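Local coordinates for protein ABC transporter (Thermotoga maritima, PDB 1JI0) that binds ATP and probably hydrolyses it to power an ABC transporter thought to carry branched-chain amino acids across the membrane, at residues 25-30 against 208-213; 36-41 against 200-205; 88-93 against 168-173; 164-169 against 194-199. All coordinates share one frame; numbering follows the deposited sequence.

Contact 1: 25-30 against 208-213; sequences IDLKVP and YGYVLE
L27 and Y210 bring together the two sheets of the ABC ATPase fold: strand 25-30 belongs to the antiparallel sheet, strand 208-213 to the mixed core sheet. The strands run nearly antiparallel, 160° between their directions, but with axes 8.9 Å apart they meet as facing layers through side chains.

The apolar part has two patches. L27 sets a branch over one face of the tyrosine ring, CD2 lying 3.5 Å from the ring centroid of Y210 and only 16° off the normal, a CH-pi contact. Y208 CE2 covers the opposite face, so the phenol is held between a neighbour on its own strand and a methyl from the other sheet. Farther along, I25 CG2 touches L212 CD1 at 4.1 Å, the two chains at roughly right angles. Branched aliphatic residues suit this buried seam, and T48 of helix 45-52 adjoins both I25 and L27.

The polar part lies at the far end of the same ring. With CG turned anti to its carbonyl carbon (chi1 -68°), Y210 spans the gap, a reach that suits a long flat residue with a polar end. Its OH accepts a hydrogen bond from K28 N at 3.0 Å, while the lysine chain leads off to the surface. A water donates to K28 O at 2.7 Å and lies 3.2 Å from Y210 OH, bridging the strands a second time.

Contact 2: 36-41 against 200-205; sequences TLIGAN and LGALKV
T36 OG1, touched by A202 CB at 3.5 Å, donates a hydrogen bond to L194 O, which probably also accepts from L37 N, the next residue of T36's own strand. Two groups thus grip one oxygen of the neighbouring strand 192-196. Threonine suits the place: its hydroxyl satisfies itself on the sheet, and its methyl remains for the helix. The hydroxyl stands anti to the backbone N (chi1 -173°), which leaves CG2 to face L203, whose CD2 lies 3.9 Å from T36 CG2.

Two residues on, the strand again sends a side chain to this face. I38 divides its branches between two helix residues: I38 CG2 meets A202 CB at 4.1 Å, and I38 CD1 reaches L203 CD1 at 3.8 Å, crossing the leucine at about a right angle. L203 in turn spreads its two methyls, CD1 to the isoleucine and CD2 to the threonine, whereas the small A202 lets the helix settle close above the strand, with the CA atoms of T36 and A202 only 6.5 Å apart. L226 and L227 of helix 223-227 pack on L203 from beyond the two segments.

Strand and helix run nearly antiparallel, at 156° and 8.9 Å between their axes. Past I38 the chain leaves the sheet through G39, whose backbone angles call for glycine, toward A40 and N41, which touch ATP. Helix 199-205 therefore covers the core-sheet strand that runs straight into the Walker A P-loop, the alpha-on-beta layering of P-loop NTPases.

Contact 3: 88-93 against 168-173; sequences EGRRIF and LGLAPI. With ATP (adenosine-5'-triphosphate), chain B.
E88 and L168 meet beside the gamma-phosphate, E88 OE2 lying 3.5 Å from L168 CD2, so that the leucine methyl rests against the carboxylate. The glutamate chain is extended beyond CG and ends next to the phosphate, but the modelled approach of these two acidic groups is too close to be trusted in detail.

R90 makes the polar link between the loops. Its NH2 donates to L168 O at 3.3 Å with a nearly straight N-H (164°), the oxygen lying close to the guanidinium plane, at its edge. L170 CD2 sits over one face of the same group, 4.0 Å from R90 NH2. A water between R90 NE (3.1 Å) and L168 O (2.9 Å) probably adds a second, indirect link. Arginine suits the place: its N-H edge serves the carbonyl and the water, while its flat face receives the L170 methyl. Glycine fits at G169, with its positive phi and with R90 NH2 close by.

By their place in the family, 88-93 probably corresponds to the Q-loop and 168-170 to the D-loop. The former leaves strand 83-86 toward helix 98-103, and R90 also touches Q146 of helix 142-154; the latter leads into helix 172-187, where L170 packs on V175 and V178.

Contact 4: 164-169 against 194-199; sequences DEPSLG and LVEQNA. With ATP (adenosine-5'-triphosphate), chain B.
The carboxylate of E196 is held at both oxygens, by S167 across the contact and by its own turn. S167 N donates to E196 OE2 at 2.9 Å, almost head-on to the oxygen, and S167 OG reaches the same E196 OE2 at 2.7 Å from above the carboxylate plane. At E196 OE1, Q197 N and N198 N arrive on the anti side from opposite faces. The carboxylate of E165 is turned 69° from the Q197 amide, and E165 OE1 approaches Q197 CB at 3.0 Å.

Backbone and apolar contacts complete the join. D164 and V195 form a parallel bridge, E165 N donates to V195 O at 2.8 Å, and P166 CG presses tightly on L194 CD1 at 3.4 Å. Proline suits the second position of the type I turn from E165 to L168, since its ring holds phi near -60°.

D164 ends the probable Walker B strand and E165 follows it directly, both beside the gamma-phosphate, D164 OD2 bonding T46; Q197 probably occupies the H-loop switch position. The four donors fix the rotation of E196, and a water donating to both E165 OE1 and E196 OE1, the latter at 2.6 Å, probably eases the repulsion between the two carboxylates.

How the contacts relate
The core sheet orders these contacts: 83-86, 160-164, 192-196, 34-38, 208-213, 216-222. Contact 1 joins strand 208-213 to the antiparallel sheet; contact 2 lays helix 199-205 on the adjoining strand 34-38; contact 4 links the ends of strands 160-164 and 192-196; contact 3 reaches from the loop after 83-86. Centres of contacts 2 and 4 are about 7 Å apart, those of 3 and 4 about 9 Å, and those of 1 and 3 about 24 Å, on opposite sides of the chain's centre. Along the chain, contact 1 encloses the others, while 3 and 4 share L168 and G169. Sequence-distant loops thus converge around the ATP gamma-phosphate.

Contact 1: 25-30 against 208-213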
# COMPACT_ATOMS: atom_id res chain seq x y z
N ILE A 25 -13.55 2.33 -12.54
CA ILE A 25 -13.73 2.47 -11.10
C ILE A 25 -13.40 3.88 -10.62
O ILE A 25 -12.65 4.60 -11.27
CB ILE A 25 -12.84 1.47 -10.34
CG1 ILE A 25 -11.37 1.75 -10.67
CG2 ILE A 25 -13.23 0.03 -10.69
CD1 ILE A 25 -10.41 1.04 -9.76
N ASP A 26 -13.98 4.25 -9.48
CA ASP A 26 -13.74 5.56 -8.85
C ASP A 26 -13.27 5.28 -7.42
O ASP A 26 -13.83 4.42 -6.75
CB ASP A 26 -15.03 6.38 -8.80
CG ASP A 26 -15.63 6.62 -10.17
OD1 ASP A 26 -15.00 7.30 -11.01
OD2 ASP A 26 -16.75 6.12 -10.41
N LEU A 27 -12.27 6.01 -6.96
CA LEU A 27 -11.75 5.85 -5.60
C LEU A 27 -11.18 7.17 -5.12
O LEU A 27 -10.70 7.96 -5.91
CB LEU A 27 -10.58 4.87 -5.55
CG LEU A 27 -10.54 3.48 -6.17
CD1 LEU A 27 -9.07 3.04 -6.21
CD2 LEU A 27 -11.39 2.52 -5.36
N LYS A 28 -11.21 7.37 -3.81
CA LYS A 28 -10.63 8.56 -3.20
C LYS A 28 -9.89 8.12 -1.96
O LYS A 28 -10.38 7.26 -1.22
CB LYS A 28 -11.72 9.58 -2.83
CG LYS A 28 -12.37 10.23 -4.03
CD LYS A 28 -13.27 11.38 -3.61
CE LYS A 28 -14.03 11.95 -4.79
NZ LYS A 28 -14.98 13.00 -4.35
N VAL A 29 -8.71 8.67 -1.74
CA VAL A 29 -7.92 8.33 -0.56
C VAL A 29 -7.67 9.66 0.16
O VAL A 29 -6.80 10.43 -0.23
CB VAL A 29 -6.57 7.68 -0.94
CG1 VAL A 29 -5.85 7.22 0.31
CG2 VAL A 29 -6.80 6.50 -1.90
N PRO A 30 -8.47 9.96 1.20
CA PRO A 30 -8.34 11.22 1.96
C PRO A 30 -7.05 11.30 2.77
O PRO A 30 -6.54 10.28 3.25
CB PRO A 30 -9.58 11.21 2.88
CG PRO A 30 -10.57 10.31 2.13
CD PRO A 30 -9.66 9.21 1.65
N TYR A 208 -11.80 3.55 5.45
CA TYR A 208 -12.75 3.39 4.35
C TYR A 208 -12.33 2.21 3.50
O TYR A 208 -11.14 1.91 3.41
CB TYR A 208 -12.75 4.66 3.51
CG TYR A 208 -13.98 4.86 2.65
CD1 TYR A 208 -15.13 5.44 3.18
CD2 TYR A 208 -13.99 4.46 1.31
CE1 TYR A 208 -16.26 5.64 2.39
CE2 TYR A 208 -15.12 4.65 0.52
CZ TYR A 208 -16.25 5.24 1.06
OH TYR A 208 -17.36 5.44 0.27
N GLY A 209 -13.29 1.56 2.87
CA GLY A 209 -12.97 0.42 2.03
C GLY A 209 -13.75 0.38 0.72
O GLY A 209 -14.82 0.98 0.60
N TYR A 210 -13.19 -0.34 -0.25
CA TYR A 210 -13.81 -0.51 -1.56
C TYR A 210 -13.74 -2.00 -1.89
O TYR A 210 -12.70 -2.63 -1.74
CB TYR A 210 -13.04 0.27 -2.63
CG TYR A 210 -13.12 1.77 -2.53
CD1 TYR A 210 -12.21 2.49 -1.75
CD2 TYR A 210 -14.09 2.48 -3.23
CE1 TYR A 210 -12.28 3.88 -1.68
CE2 TYR A 210 -14.16 3.86 -3.16
CZ TYR A 210 -13.26 4.55 -2.38
OH TYR A 210 -13.35 5.92 -2.30
N VAL A 211 -14.86 -2.56 -2.33
CA VAL A 211 -14.91 -3.98 -2.67
C VAL A 211 -14.87 -4.12 -4.18
O VAL A 211 -15.81 -3.75 -4.88
CB VAL A 211 -16.18 -4.66 -2.12
CG1 VAL A 211 -16.16 -6.14 -2.45
CG2 VAL A 211 -16.27 -4.48 -0.62
N LEU A 212 -13.75 -4.65 -4.68
CA LEU A 212 -13.54 -4.85 -6.11
C LEU A 212 -13.87 -6.28 -6.53
O LEU A 212 -13.35 -7.24 -5.96
CB LEU A 212 -12.07 -4.53 -6.45
CG LEU A 212 -11.55 -4.51 -7.90
CD1 LEU A 212 -12.13 -3.33 -8.67
CD2 LEU A 212 -10.02 -4.38 -7.87
N GLU A 213 -14.75 -6.42 -7.51
CA GLU A 213 -15.16 -7.73 -8.03
C GLU A 213 -15.12 -7.66 -9.55
O GLU A 213 -15.87 -6.90 -10.16
CB GLU A 213 -16.57 -8.10 -7.58
CG GLU A 213 -16.73 -8.26 -6.08
CD GLU A 213 -18.00 -9.01 -5.70
OE1 GLU A 213 -19.05 -8.76 -6.34
OE2 GLU A 213 -17.94 -9.84 -4.77
O HOH W 1 -12.53 7.33 0.47

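Contact 2: 36-41 against 200-205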
# COMPACT_ATOMS: atom_id res chain seq x y z
N THR A 36 -8.72 0.96 2.05
CA THR A 36 -8.38 -0.35 1.57
C THR A 36 -9.24 -0.79 0.39
O THR A 36 -10.43 -0.47 0.28
CB THR A 36 -8.46 -1.41 2.70
OG1 THR A 36 -7.97 -2.66 2.21
CG2 THR A 36 -9.91 -1.58 3.18
N LEU A 37 -8.59 -1.51 -0.52
CA LEU A 37 -9.25 -2.05 -1.69
C LEU A 37 -9.15 -3.55 -1.46
O LEU A 37 -8.06 -4.10 -1.34
CB LEU A 37 -8.48 -1.62 -2.94
CG LEU A 37 -8.92 -2.08 -4.32
CD1 LEU A 37 -10.36 -1.65 -4.60
CD2 LEU A 37 -7.96 -1.47 -5.35
N ILE A 38 -10.30 -4.20 -1.34
CA ILE A 38 -10.34 -5.63 -1.10
C ILE A 38 -11.11 -6.35 -2.19
O ILE A 38 -11.86 -5.73 -2.95
CB ILE A 38 -10.99 -5.96 0.27
CG1 ILE A 38 -12.45 -5.50 0.29
CG2 ILE A 38 -10.21 -5.26 1.39
CD1 ILE A 38 -13.18 -5.85 1.58
N GLY A 39 -10.91 -7.66 -2.28
CA GLY A 39 -11.59 -8.45 -3.28
C GLY A 39 -10.86 -9.76 -3.48
O GLY A 39 -9.72 -9.91 -3.06
N ALA A 40 -11.53 -10.71 -4.12
CA ALA A 40 -10.94 -12.03 -4.37
C ALA A 40 -9.77 -11.94 -5.35
O ALA A 40 -9.60 -10.94 -6.05
CB ALA A 40 -11.99 -12.98 -4.90
N ASN A 41 -8.97 -13.00 -5.39
CA ASN A 41 -7.83 -13.04 -6.28
C ASN A 41 -8.27 -12.89 -7.74
O ASN A 41 -9.17 -13.58 -8.20
CB ASN A 41 -7.08 -14.36 -6.10
CG ASN A 41 -5.63 -14.25 -6.50
OD1 ASN A 41 -5.30 -14.12 -7.67
ND2 ASN A 41 -4.75 -14.29 -5.50
N LEU A 200 -10.76 -9.15 6.40
CA LEU A 200 -10.98 -8.90 7.82
C LEU A 200 -9.88 -8.01 8.39
O LEU A 200 -10.15 -6.95 8.96
CB LEU A 200 -11.03 -10.22 8.59
CG LEU A 200 -11.32 -10.11 10.09
CD1 LEU A 200 -12.62 -9.35 10.31
CD2 LEU A 200 -11.40 -11.50 10.70
N GLY A 201 -8.63 -8.44 8.25
CA GLY A 201 -7.53 -7.65 8.77
C GLY A 201 -7.49 -6.26 8.18
O GLY A 201 -7.30 -5.28 8.90
N ALA A 202 -7.70 -6.16 6.87
CA ALA A 202 -7.68 -4.88 6.18
C ALA A 202 -8.79 -3.94 6.65
O ALA A 202 -8.54 -2.77 6.96
CB ALA A 202 -7.79 -5.10 4.66
N LEU A 203 -10.02 -4.45 6.69
CA LEU A 203 -11.15 -3.63 7.12
C LEU A 203 -11.06 -3.20 8.59
O LEU A 203 -11.57 -2.14 8.96
CB LEU A 203 -12.47 -4.36 6.86
CG LEU A 203 -12.85 -4.46 5.39
CD1 LEU A 203 -14.09 -5.35 5.23
CD2 LEU A 203 -13.11 -3.05 4.84
N LYS A 204 -10.41 -4.01 9.42
CA LYS A 204 -10.27 -3.67 10.83
C LYS A 204 -9.35 -2.47 11.08
O LYS A 204 -9.50 -1.75 12.07
CB LYS A 204 -9.77 -4.88 11.63
CG LYS A 204 -10.78 -6.02 11.69
CD LYS A 204 -10.21 -7.27 12.33
CE LYS A 204 -9.95 -7.08 13.81
NZ LYS A 204 -9.44 -8.34 14.42
N VAL A 205 -8.40 -2.24 10.18
CA VAL A 205 -7.48 -1.11 10.36
C VAL A 205 -7.80 0.09 9.50
O VAL A 205 -7.38 1.20 9.79
CB VAL A 205 -6.01 -1.52 10.09
CG1 VAL A 205 -5.60 -2.61 11.04
CG2 VAL A 205 -5.83 -1.95 8.64

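Contact 3: 88-93 against 168-173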
# COMPACT_ATOMS: atom_id res chain seq x y z
N GLU A 88 3.85 -6.79 -4.13
CA GLU A 88 3.77 -8.15 -3.61
C GLU A 88 5.13 -8.79 -3.84
O GLU A 88 5.84 -8.43 -4.78
CB GLU A 88 2.70 -8.96 -4.35
CG GLU A 88 1.28 -8.70 -3.91
CD GLU A 88 0.27 -9.56 -4.66
OE1 GLU A 88 0.06 -9.33 -5.87
OE2 GLU A 88 -0.31 -10.48 -4.03
N GLY A 89 5.49 -9.75 -2.99
CA GLY A 89 6.76 -10.42 -3.15
C GLY A 89 7.84 -9.97 -2.19
O GLY A 89 9.00 -10.36 -2.35
N ARG A 90 7.48 -9.17 -1.20
CA ARG A 90 8.43 -8.69 -0.20
C ARG A 90 9.77 -8.41 -0.86
O ARG A 90 10.82 -8.84 -0.37
CB ARG A 90 8.61 -9.74 0.89
CG ARG A 90 7.33 -10.45 1.30
CD ARG A 90 7.63 -11.76 2.01
NE ARG A 90 6.44 -12.60 2.18
CZ ARG A 90 6.47 -13.88 2.52
NH1 ARG A 90 7.64 -14.48 2.73
NH2 ARG A 90 5.34 -14.57 2.65
N ARG A 91 9.74 -7.71 -1.99
CA ARG A 91 10.96 -7.40 -2.73
C ARG A 91 11.96 -6.62 -1.88
O ARG A 91 11.66 -5.54 -1.38
CB ARG A 91 10.62 -6.61 -3.99
CG ARG A 91 9.68 -7.38 -4.91
CD ARG A 91 9.16 -6.54 -6.05
NE ARG A 91 8.01 -7.19 -6.68
CZ ARG A 91 7.28 -6.64 -7.65
NH1 ARG A 91 7.59 -5.44 -8.12
NH2 ARG A 91 6.25 -7.31 -8.15
N ILE A 92 13.14 -7.20 -1.73
CA ILE A 92 14.21 -6.61 -0.94
C ILE A 92 15.54 -7.00 -1.60
O ILE A 92 15.58 -7.92 -2.41
CB ILE A 92 14.16 -7.15 0.52
CG1 ILE A 92 14.50 -6.04 1.50
CG2 ILE A 92 15.11 -8.33 0.69
CD1 ILE A 92 13.46 -4.94 1.53
N PHE A 93 16.62 -6.30 -1.27
CA PHE A 93 17.91 -6.64 -1.85
C PHE A 93 18.72 -7.47 -0.86
O PHE A 93 19.33 -6.93 0.06
CB PHE A 93 18.66 -5.37 -2.23
CG PHE A 93 18.02 -4.63 -3.36
CD1 PHE A 93 17.50 -3.35 -3.17
CD2 PHE A 93 17.89 -5.23 -4.61
CE1 PHE A 93 16.87 -2.68 -4.21
CE2 PHE A 93 17.26 -4.56 -5.66
CZ PHE A 93 16.75 -3.29 -5.46
N LEU A 168 0.24 -11.22 2.94
CA LEU A 168 0.16 -12.46 2.17
C LEU A 168 1.16 -13.52 2.63
O LEU A 168 2.35 -13.24 2.75
CB LEU A 168 0.40 -12.18 0.68
CG LEU A 168 0.26 -13.37 -0.28
CD1 LEU A 168 -1.12 -14.00 -0.13
CD2 LEU A 168 0.48 -12.91 -1.71
N GLY A 169 0.64 -14.72 2.88
CA GLY A 169 1.47 -15.84 3.30
C GLY A 169 2.16 -15.78 4.65
O GLY A 169 2.99 -16.65 4.96
N LEU A 170 1.84 -14.79 5.47
CA LEU A 170 2.49 -14.70 6.77
C LEU A 170 1.75 -15.47 7.86
O LEU A 170 0.56 -15.77 7.74
CB LEU A 170 2.63 -13.24 7.19
CG LEU A 170 3.55 -12.36 6.33
CD1 LEU A 170 3.64 -10.97 6.95
CD2 LEU A 170 4.95 -12.99 6.25
N ALA A 171 2.48 -15.78 8.94
CA ALA A 171 1.91 -16.50 10.06
C ALA A 171 0.93 -15.56 10.75
O ALA A 171 1.16 -14.35 10.78
CB ALA A 171 3.00 -16.92 11.03
N PRO A 172 -0.15 -16.10 11.33
CA PRO A 172 -1.17 -15.30 12.02
C PRO A 172 -0.58 -14.19 12.87
O PRO A 172 -1.02 -13.04 12.79
CB PRO A 172 -1.90 -16.35 12.86
CG PRO A 172 -1.88 -17.54 11.96
CD PRO A 172 -0.44 -17.54 11.46
N ILE A 173 0.42 -14.52 13.67
CA ILE A 173 1.05 -13.54 14.53
C ILE A 173 1.72 -12.42 13.71
O ILE A 173 1.71 -11.26 14.11
CB ILE A 173 2.08 -14.22 15.45
CG1 ILE A 173 2.77 -13.18 16.33
CG2 ILE A 173 3.09 -14.99 14.63
CD1 ILE A 173 1.81 -12.29 17.09
PG ATP B . -2.68 -9.81 -6.77
O1G ATP B . -2.36 -11.08 -6.09
O2G ATP B . -2.91 -8.67 -5.86
O3G ATP B . -1.82 -9.55 -7.98
PB ATP B . -5.23 -9.02 -8.01
O1B ATP B . -6.62 -9.46 -7.69
O2B ATP B . -4.83 -7.67 -7.65
O3B ATP B . -4.18 -10.06 -7.33
PA ATP B . -4.51 -8.56 -10.82
O1A ATP B . -3.07 -8.28 -10.71
O2A ATP B . -5.41 -7.44 -11.21
O3A ATP B . -5.02 -9.32 -9.51
O5' ATP B . -4.69 -9.74 -11.84
C5' ATP B . -5.98 -10.27 -12.13
C4' ATP B . -6.45 -9.87 -13.49
O4' ATP B . -5.56 -10.51 -14.45
C3' ATP B . -7.82 -10.42 -13.80
O3' ATP B . -8.64 -9.37 -14.35
C2' ATP B . -7.55 -11.53 -14.78
O2' ATP B . -8.61 -11.76 -15.70
C1' ATP B . -6.34 -10.97 -15.55
N9 ATP B . -5.54 -11.96 -16.36
C8 ATP B . -4.17 -12.00 -16.53
N7 ATP B . -3.73 -12.97 -17.29
C5 ATP B . -4.89 -13.62 -17.66
C6 ATP B . -5.13 -14.76 -18.49
N6 ATP B . -4.13 -15.40 -19.08
N1 ATP B . -6.41 -15.19 -18.68
C2 ATP B . -7.41 -14.53 -18.08
N3 ATP B . -7.33 -13.45 -17.28
C4 ATP B . -6.01 -13.03 -17.11
O HOH W 2 3.98 -10.83 2.86

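Contact 4: 164-169 against 194-199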
# COMPACT_ATOMS: atom_id res chain seq x y z
N ASP A 164 0.68 -3.67 -1.46
CA ASP A 164 -0.05 -4.75 -2.11
C ASP A 164 0.11 -6.03 -1.31
O ASP A 164 1.20 -6.62 -1.26
CB ASP A 164 0.47 -4.96 -3.55
CG ASP A 164 -0.46 -5.82 -4.39
OD1 ASP A 164 -1.47 -6.33 -3.87
OD2 ASP A 164 -0.18 -5.99 -5.59
N GLU A 165 -0.99 -6.45 -0.68
CA GLU A 165 -1.05 -7.65 0.14
C GLU A 165 0.13 -7.80 1.08
O GLU A 165 0.88 -8.77 1.00
CB GLU A 165 -1.18 -8.88 -0.75
CG GLU A 165 -2.24 -8.71 -1.80
CD GLU A 165 -3.07 -9.94 -1.99
OE1 GLU A 165 -3.45 -10.55 -0.97
OE2 GLU A 165 -3.34 -10.31 -3.15
N PRO A 166 0.30 -6.85 2.01
CA PRO A 166 1.38 -6.82 3.00
C PRO A 166 1.41 -8.06 3.91
O PRO A 166 2.47 -8.41 4.45
CB PRO A 166 1.09 -5.56 3.81
CG PRO A 166 0.24 -4.73 2.90
CD PRO A 166 -0.63 -5.73 2.22
N SER A 167 0.27 -8.71 4.08
CA SER A 167 0.21 -9.88 4.96
C SER A 167 0.14 -11.22 4.26
O SER A 167 0.02 -12.26 4.92
CB SER A 167 -1.00 -9.76 5.89
OG SER A 167 -2.19 -9.96 5.15
N LEU A 168 0.24 -11.22 2.94
CA LEU A 168 0.16 -12.46 2.17
C LEU A 168 1.16 -13.52 2.63
O LEU A 168 2.35 -13.24 2.75
CB LEU A 168 0.40 -12.18 0.68
CG LEU A 168 0.26 -13.37 -0.28
CD1 LEU A 168 -1.12 -14.00 -0.13
CD2 LEU A 168 0.48 -12.91 -1.71
N GLY A 169 0.64 -14.72 2.88
CA GLY A 169 1.47 -15.84 3.30
C GLY A 169 2.16 -15.78 4.65
O GLY A 169 2.99 -16.65 4.96
N LEU A 194 -4.22 0.55 0.98
CA LEU A 194 -3.93 -0.85 1.25
C LEU A 194 -4.78 -1.82 0.44
O LEU A 194 -6.01 -1.79 0.51
CB LEU A 194 -4.15 -1.10 2.75
CG LEU A 194 -4.04 -2.51 3.34
CD1 LEU A 194 -2.58 -2.95 3.33
CD2 LEU A 194 -4.59 -2.50 4.77
N VAL A 195 -4.12 -2.67 -0.35
CA VAL A 195 -4.80 -3.68 -1.14
C VAL A 195 -4.59 -5.00 -0.40
O VAL A 195 -3.46 -5.36 -0.07
CB VAL A 195 -4.21 -3.78 -2.56
CG1 VAL A 195 -4.70 -5.05 -3.22
CG2 VAL A 195 -4.61 -2.57 -3.38
N GLU A 196 -5.67 -5.72 -0.13
CA GLU A 196 -5.56 -6.97 0.61
C GLU A 196 -6.57 -8.03 0.22
O GLU A 196 -7.67 -7.74 -0.26
CB GLU A 196 -5.69 -6.71 2.12
CG GLU A 196 -4.37 -6.57 2.86
CD GLU A 196 -3.60 -7.88 2.93
OE1 GLU A 196 -4.15 -8.92 2.50
OE2 GLU A 196 -2.46 -7.88 3.43
N GLN A 197 -6.18 -9.27 0.44
CA GLN A 197 -7.03 -10.41 0.18
C GLN A 197 -7.62 -10.73 1.55
O GLN A 197 -8.74 -11.24 1.66
CB GLN A 197 -6.20 -11.58 -0.35
CG GLN A 197 -6.97 -12.88 -0.50
CD GLN A 197 -6.34 -13.80 -1.53
OE1 GLN A 197 -5.12 -13.96 -1.58
NE2 GLN A 197 -7.18 -14.43 -2.35
N ASN A 198 -6.86 -10.42 2.59
CA ASN A 198 -7.29 -10.64 3.97
C ASN A 198 -8.20 -9.45 4.30
O ASN A 198 -7.77 -8.48 4.91
CB ASN A 198 -6.08 -10.67 4.91
CG ASN A 198 -6.44 -11.12 6.32
OD1 ASN A 198 -5.59 -11.64 7.05
ND2 ASN A 198 -7.69 -10.92 6.71
N ALA A 199 -9.45 -9.56 3.88
CA ALA A 199 -10.43 -8.50 4.09
C ALA A 199 -10.68 -8.14 5.54
O ALA A 199 -10.80 -6.97 5.89
CB ALA A 199 -11.75 -8.88 3.40
PG ATP B . -2.68 -9.81 -6.77
O1G ATP B . -2.36 -11.08 -6.09
O2G ATP B . -2.91 -8.67 -5.86
O3G ATP B . -1.82 -9.55 -7.98
PB ATP B . -5.23 -9.02 -8.01
O1B ATP B . -6.62 -9.46 -7.69
O2B ATP B . -4.83 -7.67 -7.65
O3B ATP B . -4.18 -10.06 -7.33
PA ATP B . -4.51 -8.56 -10.82
O1A ATP B . -3.07 -8.28 -10.71
O2A ATP B . -5.41 -7.44 -11.21
O3A ATP B . -5.02 -9.32 -9.51
O5' ATP B . -4.69 -9.74 -11.84
C5' ATP B . -5.98 -10.27 -12.13
C4' ATP B . -6.45 -9.87 -13.49
O4' ATP B . -5.56 -10.51 -14.45
C3' ATP B . -7.82 -10.42 -13.80
O3' ATP B . -8.64 -9.37 -14.35
C2' ATP B . -7.55 -11.53 -14.78
O2' ATP B . -8.61 -11.76 -15.70
C1' ATP B . -6.34 -10.97 -15.55
N9 ATP B . -5.54 -11.96 -16.36
C8 ATP B . -4.17 -12.00 -16.53
N7 ATP B . -3.73 -12.97 -17.29
C5 ATP B . -4.89 -13.62 -17.66
C6 ATP B . -5.13 -14.76 -18.49
N6 ATP B . -4.13 -15.40 -19.08
N1 ATP B . -6.41 -15.19 -18.68
C2 ATP B . -7.41 -14.53 -18.08
N3 ATP B . -7.33 -13.45 -17.28
C4 ATP B . -6.01 -13.03 -17.11
O HOH W 3 -2.83 -11.02 1.58